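Local coordinates for protein putative dioxygenase (1H-3-hydroxy-4-oxoquinaldine 2,4-dioxygenase) (Mycobacteroides abscessus subsp. abscessus, PDB 6RA3) that cleaves the quinolone ring of the Pseudomonas quinolone signal PQS with dioxygen, giving N-octanoylanthranilate and carbon monoxide, at residues G30-L35 with D178-A183. Numbering follows the deposited sequence.
Sequences GWAHDL and DMWARA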
loop_
_atom_site.group_PDB
_atom_site.type_symbol
_atom_site.label_atom_id
_atom_site.label_comp_id
_atom_site.label_asym_id
_atom_site.label_seq_id
_atom_site.Cartn_x
_atom_site.Cartn_y
_atom_site.Cartn_z
ATOM N N GLY A 30 -13.517 -2.493 -15.020
ATOM C CA GLY A 30 -14.837 -1.920 -15.192
ATOM C C GLY A 30 -15.065 -0.771 -14.221
ATOM O O GLY A 30 -14.139 -0.275 -13.577
ATOM N N TRP A 31 -16.325 -0.342 -14.115
ATOM C CA TRP A 31 -16.650 0.772 -13.234
ATOM C C TRP A 31 -16.688 0.262 -11.811
ATOM O O TRP A 31 -17.170 -0.831 -11.554
ATOM C CB TRP A 31 -17.996 1.420 -13.594
ATOM C CG TRP A 31 -17.918 2.296 -14.747
ATOM C CD1 TRP A 31 -18.076 1.927 -16.033
ATOM C CD2 TRP A 31 -17.625 3.712 -14.764
ATOM N NE1 TRP A 31 -17.907 3.003 -16.849
ATOM C CE2 TRP A 31 -17.636 4.112 -16.095
ATOM C CE3 TRP A 31 -17.374 4.666 -13.779
ATOM C CZ2 TRP A 31 -17.420 5.427 -16.482
ATOM C CZ3 TRP A 31 -17.132 5.959 -14.163
ATOM C CH2 TRP A 31 -17.167 6.335 -15.501
ATOM N N ALA A 32 -16.152 1.058 -10.882
ATOM C CA ALA A 32 -16.263 0.815 -9.448
ATOM C C ALA A 32 -15.355 -0.288 -8.947
ATOM O O ALA A 32 -15.644 -0.901 -7.925
ATOM C CB ALA A 32 -17.698 0.476 -9.009
ATOM N N HIS A 33 -14.257 -0.573 -9.630
ATOM C CA HIS A 33 -13.286 -1.476 -9.050
ATOM C C HIS A 33 -11.962 -1.171 -9.716
ATOM O O HIS A 33 -11.883 -0.358 -10.644
ATOM C CB HIS A 33 -13.719 -2.960 -9.141
ATOM C CG HIS A 33 -13.839 -3.501 -10.529
ATOM N ND1 HIS A 33 -14.043 -4.841 -10.771
ATOM C CD2 HIS A 33 -13.803 -2.902 -11.742
ATOM C CE1 HIS A 33 -14.111 -5.048 -12.074
ATOM N NE2 HIS A 33 -13.980 -3.887 -12.687
ATOM N N ASP A 34 -10.907 -1.773 -9.175
ATOM C CA ASP A 34 -9.571 -1.312 -9.522
ATOM C C ASP A 34 -8.707 -2.446 -10.072
ATOM O O ASP A 34 -9.221 -3.485 -10.493
ATOM C CB ASP A 34 -8.927 -0.657 -8.295
ATOM C CG ASP A 34 -8.757 -1.612 -7.131
ATOM O OD1 ASP A 34 -9.073 -2.816 -7.274
ATOM O OD2 ASP A 34 -8.310 -1.151 -6.051
ATOM N N LEU A 35 -7.393 -2.267 -10.033
ATOM C CA LEU A 35 -6.504 -3.193 -10.706
ATOM C C LEU A 35 -6.501 -4.571 -10.055
ATOM O O LEU A 35 -6.083 -5.542 -10.703
ATOM C CB LEU A 35 -5.126 -2.537 -10.802
ATOM C CG LEU A 35 -4.497 -1.907 -9.567
ATOM C CD1 LEU A 35 -4.402 -2.945 -8.452
ATOM C CD2 LEU A 35 -3.124 -1.320 -9.922
ATOM N N ASP A 178 -21.992 8.500 -5.768
ATOM C CA ASP A 178 -21.322 9.305 -6.792
ATOM C C ASP A 178 -20.792 8.450 -7.958
ATOM O O ASP A 178 -20.998 8.770 -9.134
ATOM C CB ASP A 178 -20.185 10.110 -6.160
ATOM C CG ASP A 178 -19.292 10.776 -7.196
ATOM O OD1 ASP A 178 -19.667 11.846 -7.708
ATOM O OD2 ASP A 178 -18.190 10.243 -7.501
ATOM N N MET A 179 -20.074 7.381 -7.657
ATOM C CA MET A 179 -19.425 6.645 -8.734
ATOM C C MET A 179 -20.414 5.724 -9.432
ATOM O O MET A 179 -20.349 5.559 -10.652
ATOM C CB MET A 179 -18.228 5.831 -8.210
ATOM C CG MET A 179 -17.282 5.333 -9.350
ATOM S SD MET A 179 -16.541 6.606 -10.295
ATOM C CE MET A 179 -15.213 7.180 -9.196
ATOM N N TRP A 180 -21.321 5.112 -8.673
ATOM C CA TRP A 180 -22.343 4.263 -9.276
ATOM C C TRP A 180 -23.317 5.062 -10.141
ATOM O O TRP A 180 -23.706 4.606 -11.223
ATOM C CB TRP A 180 -23.068 3.502 -8.181
ATOM C CG TRP A 180 -22.268 2.346 -7.773
ATOM C CD1 TRP A 180 -21.392 2.272 -6.730
ATOM C CD2 TRP A 180 -22.220 1.082 -8.434
ATOM N NE1 TRP A 180 -20.812 1.027 -6.690
ATOM C CE2 TRP A 180 -21.303 0.277 -7.730
ATOM C CE3 TRP A 180 -22.868 0.549 -9.557
ATOM C CZ2 TRP A 180 -21.019 -1.033 -8.110
ATOM C CZ3 TRP A 180 -22.587 -0.748 -9.930
ATOM C CH2 TRP A 180 -21.667 -1.526 -9.209
ATOM N N ALA A 181 -23.732 6.247 -9.686
ATOM C CA ALA A 181 -24.529 7.119 -10.545
ATOM C C ALA A 181 -23.760 7.471 -11.811
ATOM O O ALA A 181 -24.315 7.423 -12.916
ATOM C CB ALA A 181 -24.965 8.388 -9.784
ATOM N N ARG A 182 -22.473 7.785 -11.691
ATOM C CA ARG A 182 -21.707 8.181 -12.877
ATOM C C ARG A 182 -21.585 7.032 -13.872
ATOM O O ARG A 182 -21.656 7.243 -15.090
ATOM C CB ARG A 182 -20.309 8.675 -12.488
ATOM C CG ARG A 182 -19.361 8.924 -13.672
ATOM C CD ARG A 182 -18.061 9.568 -13.197
ATOM N NE ARG A 182 -18.358 10.754 -12.405
ATOM C CZ ARG A 182 -18.253 10.858 -11.083
ATOM N NH1 ARG A 182 -17.814 9.838 -10.335
ATOM N NH2 ARG A 182 -18.607 12.007 -10.501
ATOM N N ALA A 183 -21.371 5.814 -13.366
ATOM C CA ALA A 183 -21.347 4.634 -14.223
ATOM C C ALA A 183 -22.649 4.523 -15.005
ATOM O O ALA A 183 -22.639 4.317 -16.224
ATOM C CB ALA A 183 -21.124 3.382 -13.380
#
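The indole of W31 lies with one face against A183 of helix 177-194. A183 CA sits 4.1 Å from the centroid of the W31 six-membered ring, 19° off its normal, a CH-pi contact. A183 CB reaches W31 CG at 3.7 Å. M179 SD meets the edge of the same indole, 4.0 Å from W31 CZ3, and makes a Met-aromatic contact. The sulfur gets there because the M179 chain leaves anti to its backbone N (chi1 -165°) and then bends twice. The R182 and W31 side chains cross at about a right angle, and R182 CG comes obliquely to W31 CZ3 at 3.7 Å. A32 CB packs obliquely on the W180 indole, 3.8 Å from W180 CZ2.

R182 is gripped by D178, one turn earlier in its helix. Its NH1 and NH2 hold both carboxylate oxygens of D178 end-on, and NH1 lies 2.9 Å from D178 OD2. A weak bond links NH1 to M179 SD. D68 takes R182 NE in a second salt bridge, and F69 also meets the W31 ring.

W31 and A32 are the middle residues of a type II turn after strand 24-28 of the alpha/beta-hydrolase fold. The W31 side chain is about 4 Å from that of H97, a probable substrate-binding residue. The loop and the helix thus meet through apolar and aromatic contacts close to this histidine, while the arginine's charge is met by two carboxylates.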